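PDB 3FD9: uncharacterized protein from Pseudomonas aeruginosa UCBPP-PA14, which acts as an antiactivator of the type III secretion regulon, disrupting self-association and DNA binding of the activator ExsA until, on host cell contact, the anti-antiactivator ExsC ends this inhibition. Local coordinates for residues A[20-25]-A[52-57]; A[100-105]-A[250-255]. All coordinates share one frame; numbering follows the deposited sequence.

Overall arrangement
Both contacts are buried, and each rests on an aromatic ring meeting one main partner, without a polar bond between the paired segments. Interaction 1 joins two N-terminal helices, 19-24 and 52-60, its centre about 9 Å from that of the chain: aliphatic L54 makes a CH-pi contact over a face of Y22, whose hydroxyl bonds to F49. Interaction 2, about 14 Å from the chain centre, sets W102 of helix 96-115 against F252 of the C-terminal strand 251-253, an oblique aromatic pair of purely apolar packing between segments 145 residues apart. Their centres are about 19 Å apart, yet the two meet: Q56 NE2 probably donates to D250 OD2, and R57 packs on W102.

Interaction 1: residues A[20-25]-A[52-57]; sequences SLYRES and EWLQQR
The short helix 19-24 stands beside the first turns of helix 52-60, the backbones coming nearest at Y22 and L54, whose CA atoms are 9.3 Å apart. Y22 bridges this gap. With its CG anti to the carbonyl carbon (chi1 -69°), the phenol reaches across to the second helix, and the far half of the ring does the touching. L54 comes over one face of it: CD2 lies 4.2 Å from the ring centroid and 21° off the ring normal, a CH-pi contact shifted toward the rim. The branch point approaches the ring as well, L54 CG being 3.7 Å from Y22 CE2.

L54 points toward helix 19-24, and its side chain also packs on L48 and F49 of helix 42-50. Q55 arrives from another direction. Its chain bends at chi2 and brings the amide to the edge of the phenol, near the ring plane, with the two planes 62° apart. Although Q55 NE2 is 3.3 Å from Y22 OH, the angle is poor for a hydrogen bond; the hydroxyl is instead bonded to the backbone carbonyl of F49, near the end of helix 42-50. On the first helix, S25 OG gives a weak hydrogen bond to L21 O at 3.2 Å, a local tie just past the helix end.

Y22 thus ties helix 19-24 to helix 52-60 by packing, with L58 of that helix also against it, and to helix 42-50 by its hydroxyl, within the N-terminal domain of ExsD. Between 20-25 and 52-57 the attraction is therefore mainly dispersion and CH-pi, while the buried phenol oxygen is satisfied by F49 O, a bond that probably helps to fix the position of the ring against L54.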
loop_
_atom_site.group_PDB
_atom_site.type_symbol
_atom_site.label_atom_id
_atom_site.label_comp_id
_atom_site.label_asym_id
_atom_site.label_seq_id
_atom_site.Cartn_x
_atom_site.Cartn_y
_atom_site.Cartn_z
ATOM N N SER A 20 -8.226 -5.180 8.166
ATOM C CA SER A 20 -7.602 -5.594 6.921
ATOM C C SER A 20 -8.102 -4.763 5.739
ATOM O O SER A 20 -7.328 -4.400 4.865
ATOM C CB SER A 20 -7.864 -7.074 6.675
ATOM O OG SER A 20 -7.042 -7.552 5.632
ATOM N N LEU A 21 -9.396 -4.460 5.713
ATOM C CA LEU A 21 -9.956 -3.602 4.670
ATOM C C LEU A 21 -9.260 -2.254 4.620
ATOM O O LEU A 21 -9.047 -1.691 3.547
ATOM C CB LEU A 21 -11.453 -3.374 4.905
ATOM C CG LEU A 21 -12.436 -4.364 4.278
ATOM C CD1 LEU A 21 -13.847 -4.124 4.808
ATOM C CD2 LEU A 21 -12.397 -4.282 2.752
ATOM N N TYR A 22 -8.922 -1.733 5.791
ATOM C CA TYR A 22 -8.349 -0.401 5.901
ATOM C C TYR A 22 -6.866 -0.393 5.587
ATOM O O TYR A 22 -6.337 0.582 5.068
ATOM C CB TYR A 22 -8.595 0.163 7.295
ATOM C CG TYR A 22 -10.049 0.482 7.548
ATOM C CD1 TYR A 22 -10.831 -0.334 8.352
ATOM C CD2 TYR A 22 -10.643 1.592 6.963
ATOM C CE1 TYR A 22 -12.162 -0.043 8.579
ATOM C CE2 TYR A 22 -11.969 1.892 7.182
ATOM C CZ TYR A 22 -12.725 1.074 7.991
ATOM O OH TYR A 22 -14.051 1.375 8.209
ATOM N N ARG A 23 -6.195 -1.484 5.911
ATOM C CA ARG A 23 -4.801 -1.624 5.572
ATOM C C ARG A 23 -4.663 -1.785 4.059
ATOM O O ARG A 23 -3.906 -1.048 3.421
ATOM C CB ARG A 23 -4.187 -2.803 6.331
ATOM C CG ARG A 23 -4.003 -2.543 7.822
ATOM C CD ARG A 23 -2.618 -2.007 8.157
ATOM N NE ARG A 23 -2.033 -1.225 7.071
ATOM C CZ ARG A 23 -1.014 -1.627 6.312
ATOM N NH1 ARG A 23 -0.445 -2.813 6.519
ATOM N NH2 ARG A 23 -0.558 -0.836 5.347
ATOM N N GLU A 24 -5.399 -2.731 3.481
ATOM C CA GLU A 24 -5.344 -2.959 2.037
ATOM C C GLU A 24 -5.663 -1.710 1.214
ATOM O O GLU A 24 -5.102 -1.503 0.139
ATOM C CB GLU A 24 -6.302 -4.070 1.635
ATOM C CG GLU A 24 -5.863 -5.463 2.038
ATOM C CD GLU A 24 -6.978 -6.481 1.827
ATOM O OE1 GLU A 24 -7.995 -6.121 1.185
ATOM O OE2 GLU A 24 -6.841 -7.634 2.302
ATOM N N SER A 25 -6.573 -0.886 1.719
ATOM C CA SER A 25 -6.995 0.316 1.014
ATOM C C SER A 25 -6.112 1.511 1.317
ATOM O O SER A 25 -6.412 2.622 0.884
ATOM C CB SER A 25 -8.438 0.665 1.370
ATOM O OG SER A 25 -9.348 -0.225 0.743
ATOM N N GLU A 52 -19.469 5.504 10.917
ATOM C CA GLU A 52 -19.767 6.182 9.654
ATOM C C GLU A 52 -18.622 7.033 9.132
ATOM O O GLU A 52 -18.334 7.021 7.940
ATOM C CB GLU A 52 -21.018 7.050 9.796
ATOM C CG GLU A 52 -22.318 6.276 9.710
ATOM C CD GLU A 52 -22.636 5.847 8.288
ATOM O OE1 GLU A 52 -21.708 5.832 7.441
ATOM O OE2 GLU A 52 -23.818 5.530 8.019
ATOM N N TRP A 53 -17.991 7.785 10.032
ATOM C CA TRP A 53 -16.879 8.675 9.689
ATOM C C TRP A 53 -15.770 7.904 9.010
ATOM O O TRP A 53 -15.371 8.231 7.902
ATOM C CB TRP A 53 -16.338 9.368 10.938
ATOM C CG TRP A 53 -15.127 10.214 10.702
ATOM C CD1 TRP A 53 -15.090 11.441 10.105
ATOM C CD2 TRP A 53 -13.774 9.914 11.079
ATOM N NE1 TRP A 53 -13.801 11.918 10.076
ATOM C CE2 TRP A 53 -12.972 10.998 10.665
ATOM C CE3 TRP A 53 -13.160 8.825 11.713
ATOM C CZ2 TRP A 53 -11.596 11.033 10.865
ATOM C CZ3 TRP A 53 -11.791 8.858 11.914
ATOM C CH2 TRP A 53 -11.021 9.959 11.489
ATOM N N LEU A 54 -15.280 6.868 9.672
ATOM C CA LEU A 54 -14.176 6.102 9.122
ATOM C C LEU A 54 -14.609 5.376 7.848
ATOM O O LEU A 54 -13.808 5.160 6.946
ATOM C CB LEU A 54 -13.620 5.125 10.161
ATOM C CG LEU A 54 -12.305 4.438 9.782
ATOM C CD1 LEU A 54 -11.260 5.457 9.332
ATOM C CD2 LEU A 54 -11.769 3.598 10.932
ATOM N N GLN A 55 -15.882 5.008 7.774
ATOM C CA GLN A 55 -16.414 4.347 6.586
ATOM C C GLN A 55 -16.428 5.294 5.385
ATOM O O GLN A 55 -16.212 4.883 4.248
ATOM C CB GLN A 55 -17.830 3.834 6.851
ATOM C CG GLN A 55 -17.910 2.690 7.842
ATOM C CD GLN A 55 -17.422 1.390 7.256
ATOM O OE1 GLN A 55 -17.280 1.254 6.036
ATOM N NE2 GLN A 55 -17.157 0.419 8.124
ATOM N N GLN A 56 -16.703 6.563 5.662
ATOM C CA GLN A 56 -16.730 7.607 4.653
ATOM C C GLN A 56 -15.325 7.819 4.111
ATOM O O GLN A 56 -15.117 7.887 2.899
ATOM C CB GLN A 56 -17.270 8.898 5.279
ATOM C CG GLN A 56 -17.247 10.149 4.400
ATOM C CD GLN A 56 -18.053 11.303 5.010
ATOM O OE1 GLN A 56 -19.286 11.249 5.084
ATOM N NE2 GLN A 56 -17.356 12.349 5.450
ATOM N N ARG A 57 -14.352 7.908 5.012
ATOM C CA ARG A 57 -12.966 8.061 4.597
ATOM C C ARG A 57 -12.502 6.865 3.781
ATOM O O ARG A 57 -11.810 7.034 2.778
ATOM C CB ARG A 57 -12.052 8.315 5.792
ATOM C CG ARG A 57 -12.321 9.659 6.437
ATOM C CD ARG A 57 -11.223 10.073 7.379
ATOM N NE ARG A 57 -10.002 10.410 6.651
ATOM C CZ ARG A 57 -9.464 11.625 6.593
ATOM N NH1 ARG A 57 -10.036 12.643 7.227
ATOM N NH2 ARG A 57 -8.347 11.817 5.905
#

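Interaction 2: residues A[100-105]-A[250-255]; sequences IDWVLL and DHFYWQ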
loop_
_atom_site.group_PDB
_atom_site.type_symbol
_atom_site.label_atom_id
_atom_site.label_comp_id
_atom_site.label_asym_id
_atom_site.label_seq_id
_atom_site.Cartn_x
_atom_site.Cartn_y
_atom_site.Cartn_z
ATOM N N ILE A 100 -12.625 18.623 -4.077
ATOM C CA ILE A 100 -13.004 17.504 -4.925
ATOM C C ILE A 100 -13.424 16.290 -4.119
ATOM O O ILE A 100 -14.409 15.635 -4.437
ATOM C CB ILE A 100 -11.840 17.080 -5.837
ATOM C CG1 ILE A 100 -11.562 18.150 -6.895
ATOM C CG2 ILE A 100 -12.146 15.757 -6.499
ATOM C CD1 ILE A 100 -10.223 17.968 -7.599
ATOM N N ASP A 101 -12.663 15.978 -3.082
ATOM C CA ASP A 101 -12.854 14.727 -2.372
ATOM C C ASP A 101 -13.973 14.815 -1.362
ATOM O O ASP A 101 -14.556 13.799 -0.987
ATOM C CB ASP A 101 -11.571 14.331 -1.660
ATOM C CG ASP A 101 -10.505 13.867 -2.613
ATOM O OD1 ASP A 101 -10.844 13.137 -3.576
ATOM O OD2 ASP A 101 -9.327 14.230 -2.398
ATOM N N TRP A 102 -14.256 16.033 -0.915
ATOM C CA TRP A 102 -15.238 16.245 0.128
ATOM C C TRP A 102 -16.555 16.777 -0.410
ATOM O O TRP A 102 -17.582 16.665 0.241
ATOM C CB TRP A 102 -14.680 17.163 1.221
ATOM C CG TRP A 102 -14.096 16.393 2.380
ATOM C CD1 TRP A 102 -14.785 15.821 3.419
ATOM C CD2 TRP A 102 -12.713 16.099 2.613
ATOM N NE1 TRP A 102 -13.913 15.191 4.276
ATOM C CE2 TRP A 102 -12.639 15.346 3.804
ATOM C CE3 TRP A 102 -11.532 16.400 1.931
ATOM C CZ2 TRP A 102 -11.435 14.894 4.326
ATOM C CZ3 TRP A 102 -10.335 15.944 2.452
ATOM C CH2 TRP A 102 -10.295 15.202 3.638
ATOM N N VAL A 103 -16.538 17.347 -1.602
ATOM C CA VAL A 103 -17.754 17.914 -2.154
ATOM C C VAL A 103 -18.063 17.337 -3.531
ATOM O O VAL A 103 -18.959 16.516 -3.676
ATOM C CB VAL A 103 -17.676 19.452 -2.243
ATOM C CG1 VAL A 103 -18.983 20.020 -2.753
ATOM C CG2 VAL A 103 -17.357 20.037 -0.896
ATOM N N LEU A 104 -17.313 17.761 -4.539
ATOM C CA LEU A 104 -17.666 17.458 -5.917
ATOM C C LEU A 104 -17.936 15.982 -6.179
ATOM O O LEU A 104 -18.956 15.635 -6.775
ATOM C CB LEU A 104 -16.608 17.988 -6.874
ATOM C CG LEU A 104 -16.304 19.487 -6.779
ATOM C CD1 LEU A 104 -15.336 19.880 -7.892
ATOM C CD2 LEU A 104 -17.569 20.314 -6.846
ATOM N N LEU A 105 -17.037 15.112 -5.738
ATOM C CA LEU A 105 -17.205 13.680 -5.978
ATOM C C LEU A 105 -18.381 13.052 -5.214
ATOM O O LEU A 105 -19.186 12.325 -5.798
ATOM C CB LEU A 105 -15.905 12.928 -5.688
ATOM C CG LEU A 105 -14.782 13.133 -6.693
ATOM C CD1 LEU A 105 -13.691 12.127 -6.440
ATOM C CD2 LEU A 105 -15.287 13.009 -8.128
ATOM N N ASP A 250 -18.222 17.300 10.804
ATOM C CA ASP A 250 -17.370 17.781 9.721
ATOM C C ASP A 250 -17.537 19.288 9.621
ATOM O O ASP A 250 -18.651 19.773 9.482
ATOM C CB ASP A 250 -17.780 17.139 8.399
ATOM C CG ASP A 250 -17.133 15.782 8.171
ATOM O OD1 ASP A 250 -16.049 15.526 8.740
ATOM O OD2 ASP A 250 -17.700 14.970 7.403
ATOM N N HIS A 251 -16.440 20.034 9.706
ATOM C CA HIS A 251 -16.486 21.490 9.586
ATOM C C HIS A 251 -15.780 21.939 8.318
ATOM O O HIS A 251 -14.632 21.601 8.099
ATOM C CB HIS A 251 -15.840 22.157 10.809
ATOM C CG HIS A 251 -15.829 23.658 10.753
ATOM N ND1 HIS A 251 -14.674 24.390 10.559
ATOM C CD2 HIS A 251 -16.829 24.566 10.870
ATOM C CE1 HIS A 251 -14.964 25.680 10.557
ATOM N NE2 HIS A 251 -16.265 25.814 10.741
ATOM N N PHE A 252 -16.468 22.703 7.480
ATOM C CA PHE A 252 -15.858 23.245 6.272
ATOM C C PHE A 252 -15.561 24.735 6.416
ATOM O O PHE A 252 -16.192 25.426 7.227
ATOM C CB PHE A 252 -16.759 23.006 5.060
ATOM C CG PHE A 252 -17.028 21.562 4.794
ATOM C CD1 PHE A 252 -16.091 20.779 4.141
ATOM C CD2 PHE A 252 -18.211 20.978 5.211
ATOM C CE1 PHE A 252 -16.336 19.436 3.900
ATOM C CE2 PHE A 252 -18.458 19.632 4.977
ATOM C CZ PHE A 252 -17.521 18.861 4.318
ATOM N N TYR A 253 -14.598 25.222 5.640
ATOM C CA TYR A 253 -14.224 26.631 5.697
ATOM C C TYR A 253 -13.352 27.007 4.502
ATOM O O TYR A 253 -12.925 26.136 3.751
ATOM C CB TYR A 253 -13.519 26.956 7.023
ATOM C CG TYR A 253 -12.131 26.372 7.146
ATOM C CD1 TYR A 253 -11.013 27.105 6.758
ATOM C CD2 TYR A 253 -11.937 25.090 7.641
ATOM C CE1 TYR A 253 -9.733 26.568 6.858
ATOM C CE2 TYR A 253 -10.666 24.547 7.745
ATOM C CZ TYR A 253 -9.569 25.294 7.355
ATOM O OH TYR A 253 -8.300 24.769 7.456
ATOM N N TRP A 254 -13.098 28.301 4.330
ATOM C CA TRP A 254 -12.295 28.781 3.205
ATOM C C TRP A 254 -11.146 29.678 3.665
ATOM O O TRP A 254 -11.346 30.603 4.453
ATOM C CB TRP A 254 -13.163 29.543 2.200
ATOM C CG TRP A 254 -12.384 30.050 1.022
ATOM C CD1 TRP A 254 -11.606 31.175 0.971
ATOM C CD2 TRP A 254 -12.297 29.446 -0.271
ATOM N NE1 TRP A 254 -11.041 31.304 -0.274
ATOM C CE2 TRP A 254 -11.450 30.251 -1.056
ATOM C CE3 TRP A 254 -12.856 28.298 -0.845
ATOM C CZ2 TRP A 254 -11.152 29.951 -2.380
ATOM C CZ3 TRP A 254 -12.563 28.003 -2.152
ATOM C CH2 TRP A 254 -11.718 28.824 -2.908
ATOM N N GLN A 255 -9.948 29.415 3.156
ATOM C CA GLN A 255 -8.780 30.205 3.529
ATOM C C GLN A 255 -7.698 30.132 2.454
ATOM O O GLN A 255 -7.134 29.068 2.203
ATOM C CB GLN A 255 -8.225 29.717 4.870
ATOM C CG GLN A 255 -7.207 30.652 5.492
ATOM C CD GLN A 255 -6.466 30.015 6.652
ATOM O OE1 GLN A 255 -6.189 28.812 6.643
ATOM N NE2 GLN A 255 -6.132 30.822 7.658
#
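F252 carries its CG anti to the carbonyl carbon (chi1 -60°), sending the phenyl group from strand 251-253 toward helix 96-115, where W102 turns its indole to meet it with chi1 at -95°. The nearest CA atoms are those of the same two residues, 9.3 Å apart, and their side chains close the distance. One corner of the phenyl makes most of the contact: F252 CE1 lies 3.9 Å from W102 CB and 4.0 Å from W102 CD1. The methylene of the tryptophan thus sits at the phenyl edge, near the plane of that ring, and the pyrrole side of the indole is the part that comes close.

The rings are steeply inclined, with planes at 72° and a separation of 5.9 Å between the centroids of the five-membered ring of W102 and the ring of F252. The approach is oblique and belongs to neither stacked nor T-shaped geometry; it amounts to apolar packing at the root of the indole. In the helix the backbone widens into a pi-type turn over 100-104, closed by L105 N to I100 O at 3.0 Å, and W102 projects from within this turn.

V91 lies against both aromatic side chains, from strand 90-92, the parallel partner of 251-253. H251 and Y253 make the backbone bonds of this two-stranded sheet, while F252 between them points toward the helix and also packs on Q237 and L240 of helix 232-241. W102 also packs on L62 of its own chain and on R31 of the third subunit. With strand 251-253 belonging to the C-terminal family region of ExsD, the pair thus lies at the junction where the small parallel sheet, helix 232-241 and helix 96-115 come together.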